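Long-range contacts in N-acylhomoserine lactone dependent regulatory protein (Burkholderia cenocepacia, PDB 5L10), which probably senses an N-acylhomoserine lactone signal through the autoinducer-binding domain described here and regulates transcription through a DNA-binding domain absent from this chain: residues E23-P28 against A162-R167; R39-G44 against G130-V135. One frame throughout, in Å; residues are numbered along the deposited sequence.

Contact 1: E23-P28 against A162-R167; sequences EAAFPP and AYLMPR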
loop_
_atom_site.group_PDB
_atom_site.type_symbol
_atom_site.label_atom_id
_atom_site.label_comp_id
_atom_site.label_asym_id
_atom_site.label_seq_id
_atom_site.Cartn_x
_atom_site.Cartn_y
_atom_site.Cartn_z
ATOM N N GLU A 23 18.006 6.133 3.622
ATOM C CA GLU A 23 18.425 7.511 3.829
ATOM C C GLU A 23 18.009 8.399 2.667
ATOM O O GLU A 23 17.678 9.573 2.870
ATOM C CB GLU A 23 19.940 7.561 4.034
ATOM C CG GLU A 23 20.448 6.794 5.268
ATOM C CD GLU A 23 20.422 5.273 5.116
ATOM O OE1 GLU A 23 19.420 4.718 4.626
ATOM O OE2 GLU A 23 21.412 4.618 5.492
ATOM N N ALA A 24 18.012 7.860 1.449
ATOM C CA ALA A 24 17.587 8.613 0.279
ATOM C C ALA A 24 16.095 8.506 0.015
ATOM O O ALA A 24 15.547 9.346 -0.707
ATOM C CB ALA A 24 18.345 8.139 -0.963
ATOM N N ALA A 25 15.431 7.497 0.577
ATOM C CA ALA A 25 14.012 7.286 0.329
ATOM C C ALA A 25 13.119 8.074 1.270
ATOM O O ALA A 25 11.965 8.350 0.921
ATOM C CB ALA A 25 13.661 5.802 0.445
ATOM N N PHE A 26 13.607 8.442 2.453
ATOM C CA PHE A 26 12.725 9.139 3.385
ATOM C C PHE A 26 12.467 10.592 2.993
ATOM O O PHE A 26 11.294 11.005 3.004
ATOM C CB PHE A 26 13.264 9.019 4.810
ATOM C CG PHE A 26 12.458 9.781 5.807
ATOM C CD1 PHE A 26 12.988 10.898 6.424
ATOM C CD2 PHE A 26 11.151 9.411 6.087
ATOM C CE1 PHE A 26 12.245 11.615 7.333
ATOM C CE2 PHE A 26 10.399 10.127 6.994
ATOM C CZ PHE A 26 10.948 11.233 7.616
ATOM N N PRO A 27 13.466 11.407 2.637
ATOM C CA PRO A 27 13.199 12.830 2.327
ATOM C C PRO A 27 12.115 13.032 1.276
ATOM O O PRO A 27 11.315 13.969 1.410
ATOM C CB PRO A 27 14.560 13.342 1.836
ATOM C CG PRO A 27 15.529 12.522 2.581
ATOM C CD PRO A 27 14.920 11.144 2.663
ATOM N N PRO A 28 12.044 12.216 0.208
ATOM C CA PRO A 28 10.907 12.389 -0.716
ATOM C C PRO A 28 9.557 12.200 -0.051
ATOM O O PRO A 28 8.631 12.982 -0.304
ATOM C CB PRO A 28 11.160 11.324 -1.791
ATOM C CG PRO A 28 12.610 11.120 -1.775
ATOM C CD PRO A 28 13.012 11.242 -0.334
ATOM N N ALA A 162 6.672 0.268 0.166
ATOM C CA ALA A 162 7.343 -0.338 -0.977
ATOM C C ALA A 162 8.773 0.150 -1.159
ATOM O O ALA A 162 9.614 -0.604 -1.661
ATOM C CB ALA A 162 6.550 -0.074 -2.259
ATOM N N TYR A 163 9.074 1.387 -0.760
ATOM C CA TYR A 163 10.383 1.969 -1.017
ATOM C C TYR A 163 11.206 2.239 0.234
ATOM O O TYR A 163 12.435 2.298 0.135
ATOM C CB TYR A 163 10.239 3.281 -1.801
ATOM C CG TYR A 163 9.654 3.105 -3.183
ATOM C CD1 TYR A 163 10.475 2.877 -4.280
ATOM C CD2 TYR A 163 8.283 3.166 -3.390
ATOM C CE1 TYR A 163 9.945 2.718 -5.547
ATOM C CE2 TYR A 163 7.744 3.007 -4.653
ATOM C CZ TYR A 163 8.579 2.785 -5.727
ATOM O OH TYR A 163 8.046 2.624 -6.985
ATOM N N LEU A 164 10.577 2.410 1.396
ATOM C CA LEU A 164 11.302 2.705 2.628
ATOM C C LEU A 164 11.447 1.483 3.528
ATOM O O LEU A 164 12.563 1.140 3.928
ATOM C CB LEU A 164 10.606 3.840 3.391
ATOM C CG LEU A 164 11.316 4.300 4.661
ATOM C CD1 LEU A 164 12.715 4.761 4.321
ATOM C CD2 LEU A 164 10.541 5.412 5.332
HETATM N N MSE A 165 10.342 0.821 3.856
HETATM C CA MSE A 165 10.378 -0.351 4.725
HETATM C C MSE A 165 11.384 -1.440 4.291
HETATM O O MSE A 165 12.190 -1.881 5.114
HETATM C CB MSE A 165 8.971 -0.954 4.848
HETATM C CG MSE A 165 8.968 -2.398 5.315
HETATM SE SE MSE A 165 7.260 -3.032 6.013
HETATM C CE MSE A 165 6.118 -2.660 4.491
ATOM N N PRO A 166 11.365 -1.870 3.020
ATOM C CA PRO A 166 12.311 -2.918 2.604
ATOM C C PRO A 166 13.763 -2.497 2.695
ATOM O O PRO A 166 14.634 -3.365 2.828
ATOM C CB PRO A 166 11.909 -3.200 1.151
ATOM C CG PRO A 166 11.301 -1.938 0.696
ATOM C CD PRO A 166 10.543 -1.426 1.878
ATOM N N ARG A 167 14.055 -1.200 2.614
ATOM C CA ARG A 167 15.419 -0.709 2.727
ATOM C C ARG A 167 15.800 -0.369 4.161
ATOM O O ARG A 167 16.971 -0.075 4.424
ATOM C CB ARG A 167 15.607 0.503 1.813
ATOM C CG ARG A 167 15.068 0.244 0.417
ATOM C CD ARG A 167 15.847 0.969 -0.655
ATOM N NE ARG A 167 15.379 0.597 -1.988
ATOM C CZ ARG A 167 14.355 1.178 -2.607
ATOM N NH1 ARG A 167 13.998 0.779 -3.819
ATOM N NH2 ARG A 167 13.689 2.160 -2.014
HETATM O O HOH W 1 19.674 1.659 3.904
#

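Contact 2: R39-G44 against G130-V135; sequences RYCVYG and GVLTLV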
loop_
_atom_site.group_PDB
_atom_site.type_symbol
_atom_site.label_atom_id
_atom_site.label_comp_id
_atom_site.label_asym_id
_atom_site.label_seq_id
_atom_site.Cartn_x
_atom_site.Cartn_y
_atom_site.Cartn_z
ATOM N N ARG A 39 3.181 18.437 9.139
ATOM C CA ARG A 39 4.490 18.930 9.554
ATOM C C ARG A 39 5.445 17.784 9.857
ATOM O O ARG A 39 6.647 17.878 9.583
ATOM C CB ARG A 39 4.348 19.834 10.777
ATOM C CG ARG A 39 5.650 20.035 11.518
ATOM C CD ARG A 39 5.642 21.285 12.342
ATOM N NE ARG A 39 6.904 21.446 13.050
ATOM C CZ ARG A 39 7.321 22.594 13.567
ATOM N NH1 ARG A 39 6.575 23.682 13.444
ATOM N NH2 ARG A 39 8.485 22.655 14.199
ATOM N N TYR A 40 4.929 16.691 10.409
ATOM C CA TYR A 40 5.754 15.588 10.879
ATOM C C TYR A 40 5.440 14.308 10.117
ATOM O O TYR A 40 4.274 13.992 9.855
ATOM C CB TYR A 40 5.546 15.366 12.364
ATOM C CG TYR A 40 5.987 16.525 13.225
ATOM C CD1 TYR A 40 7.334 16.814 13.392
ATOM C CD2 TYR A 40 5.058 17.315 13.896
ATOM C CE1 TYR A 40 7.746 17.863 14.192
ATOM C CE2 TYR A 40 5.461 18.359 14.705
ATOM C CZ TYR A 40 6.806 18.629 14.846
ATOM O OH TYR A 40 7.214 19.673 15.641
ATOM N N CYS A 41 6.494 13.571 9.778
ATOM C CA CYS A 41 6.387 12.323 9.033
ATOM C C CYS A 41 7.303 11.301 9.685
ATOM O O CYS A 41 8.522 11.488 9.712
ATOM C CB CYS A 41 6.762 12.530 7.563
ATOM S SG CYS A 41 6.916 11.006 6.629
ATOM N N VAL A 42 6.721 10.230 10.214
ATOM C CA VAL A 42 7.449 9.238 10.995
ATOM C C VAL A 42 7.163 7.860 10.419
ATOM O O VAL A 42 6.021 7.559 10.052
ATOM C CB VAL A 42 7.049 9.289 12.484
ATOM C CG1 VAL A 42 7.943 8.382 13.315
ATOM C CG2 VAL A 42 7.088 10.713 13.004
ATOM N N TYR A 43 8.196 7.020 10.347
ATOM C CA TYR A 43 8.030 5.636 9.924
ATOM C C TYR A 43 8.633 4.709 10.965
ATOM O O TYR A 43 9.756 4.935 11.427
ATOM C CB TYR A 43 8.669 5.366 8.560
ATOM C CG TYR A 43 8.128 4.105 7.930
ATOM C CD1 TYR A 43 6.901 4.107 7.282
ATOM C CD2 TYR A 43 8.825 2.904 8.011
ATOM C CE1 TYR A 43 6.387 2.957 6.716
ATOM C CE2 TYR A 43 8.318 1.745 7.447
ATOM C CZ TYR A 43 7.099 1.781 6.799
ATOM O OH TYR A 43 6.581 0.639 6.233
ATOM N N GLY A 44 7.890 3.667 11.324
ATOM C CA GLY A 44 8.374 2.698 12.284
ATOM C C GLY A 44 8.331 1.273 11.773
ATOM O O GLY A 44 7.298 0.813 11.275
ATOM N N GLY A 130 5.313 -2.352 9.295
ATOM C CA GLY A 130 5.788 -1.007 9.047
ATOM C C GLY A 130 4.622 -0.032 9.120
ATOM O O GLY A 130 3.567 -0.266 8.526
ATOM N N VAL A 131 4.824 1.046 9.871
ATOM C CA VAL A 131 3.770 2.011 10.156
ATOM C C VAL A 131 4.232 3.377 9.677
ATOM O O VAL A 131 5.238 3.904 10.169
ATOM C CB VAL A 131 3.430 2.046 11.652
ATOM C CG1 VAL A 131 2.437 3.160 11.939
ATOM C CG2 VAL A 131 2.877 0.702 12.090
ATOM N N LEU A 132 3.498 3.948 8.723
ATOM C CA LEU A 132 3.696 5.331 8.313
ATOM C C LEU A 132 2.724 6.209 9.083
ATOM O O LEU A 132 1.521 5.930 9.118
ATOM C CB LEU A 132 3.479 5.510 6.810
ATOM C CG LEU A 132 3.542 6.968 6.330
ATOM C CD1 LEU A 132 4.969 7.516 6.394
ATOM C CD2 LEU A 132 2.966 7.111 4.929
ATOM N N THR A 133 3.247 7.264 9.701
ATOM C CA THR A 133 2.448 8.161 10.525
ATOM C C THR A 133 2.668 9.588 10.048
ATOM O O THR A 133 3.807 10.065 10.011
ATOM C CB THR A 133 2.818 8.013 12.003
ATOM O OG1 THR A 133 2.477 6.694 12.448
ATOM C CG2 THR A 133 2.074 9.016 12.842
ATOM N N LEU A 134 1.582 10.258 9.669
ATOM C CA LEU A 134 1.614 11.647 9.225
ATOM C C LEU A 134 0.896 12.496 10.263
ATOM O O LEU A 134 -0.290 12.278 10.534
ATOM C CB LEU A 134 0.955 11.798 7.855
ATOM C CG LEU A 134 1.463 10.854 6.770
ATOM C CD1 LEU A 134 0.708 11.083 5.471
ATOM C CD2 LEU A 134 2.962 11.026 6.577
ATOM N N VAL A 135 1.607 13.458 10.845
ATOM C CA VAL A 135 1.075 14.243 11.952
ATOM C C VAL A 135 1.177 15.726 11.630
ATOM O O VAL A 135 2.197 16.192 11.111
ATOM C CB VAL A 135 1.807 13.935 13.275
ATOM C CG1 VAL A 135 1.041 14.527 14.440
ATOM C CG2 VAL A 135 1.978 12.440 13.453
#

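Contact 1: E23-P28 against A162-R167
The ring of Phe-26 and the isobutyl group of Leu-164 run alongside each other in the same direction. Methyl CD2 of Leu-164 reaches the ring obliquely, 4.1 Å from CD2 of Phe-26. The second flat group, the guanidinium of Arg-167, has CD1 of Tyr-163 at its edge and in its plane, while CB of Ala-25 approaches it obliquely. Ala-25 is small enough to come close: its methyl points at the other helix, 3.7 Å from the carbonyl O of Tyr-163 and 4.1 Å from CD1 of Leu-164. With CG anti to the backbone N (chi1 -177°), Leu-164 can spread its two methyls, one to Ala-25 and one to Phe-26. No direct hydrogen bond joins the segments, but a water donates to both Glu-23 OE1 (3.2 Å) and the carbonyl O of Arg-167 (3.3 Å). The axes of these short segments run roughly antiparallel, at 147° and 8.9 Å apart at closest approach. This example of helix pairing belongs to the helical layer on one side of the sheet: Phe-26 and Leu-164 rest on strand 40-46, Pro-28 packs on helix 3-16, and Pro-89 of the second subunit packs against Ala-162 and Pro-166.

Contact 2: R39-G44 against G130-V135
Thr-133 N donates to Val-42 O at 2.8 Å, and Val-42 N returns the bond to Thr-133 O, which receives it in the carbonyl plane. This is the middle of an antiparallel pairing between strands 40-46 and 129-136, neighbours near the centre of the five-stranded sheet of a GAF-like autoinducer-binding domain. Equivalent reciprocal bonds join Tyr-40 to Val-135 and Gly-44 to Val-131. Cys-41 with Leu-134 and Tyr-43 with Leu-132 are the non-hydrogen-bonded pairs between them. A classic beta bulge disturbs one end, where Arg-39 and Tyr-40 both face Val-135. There CG of Arg-39 sits over the centre of the Tyr-40 ring, 3.5 Å above its plane.

The two faces of the sheet differ. On that of Cys-41, Tyr-43, Leu-132 and Leu-134, turned to helices 22-35 and 143-169, SG of Cys-41 touches both Leu-132 CD1 and Leu-134 CD2, which approach from the same side, 4.0 Å from each. The opposite face carries Tyr-40, Val-42, Val-131, Thr-133 and Val-135. Here Thr-133 OG1 is hydrogen-bonded both to Ser-119 OG and to a bound glycerol, probably from the crystallisation liquor, on the side where this family probably holds its signal, between sheet and helices; Val-131 packs on helix 80-87.

Tyr-43 reaches along the neighbouring strand because its CG stands anti to the backbone N (chi1 -162°). Its ring lies alongside that backbone, with Val-131 N 3.8 Å above one face, offset toward the rim, and CD1 meets Leu-132 CB at 3.7 Å. At the far end Tyr-43 OH, hydrogen-bonded to His-161 ND1, lies 3.4 Å from Gly-130 CA.

How the contacts relate
Both contacts are largely buried, yet they illustrate different ways of joining distant parts of a chain. Contact 2 lies about 2 Å from the centre of the chain and is held by backbone hydrogen bonds; contact 1 lies about 12 Å out, covers roughly a third as much area, and relies on apolar side chains with a water at its margin. Contact 2 is nested within the loop that contact 1 closes, and the helices of contact 1 lie against one face of its strands. The layers meet directly: the selenomethionine at Met-165 packs on Tyr-43, and Leu-164 CD2 lies 3.7 Å from Tyr-43 CB. The second subunit reaches contact 1 but not contact 2.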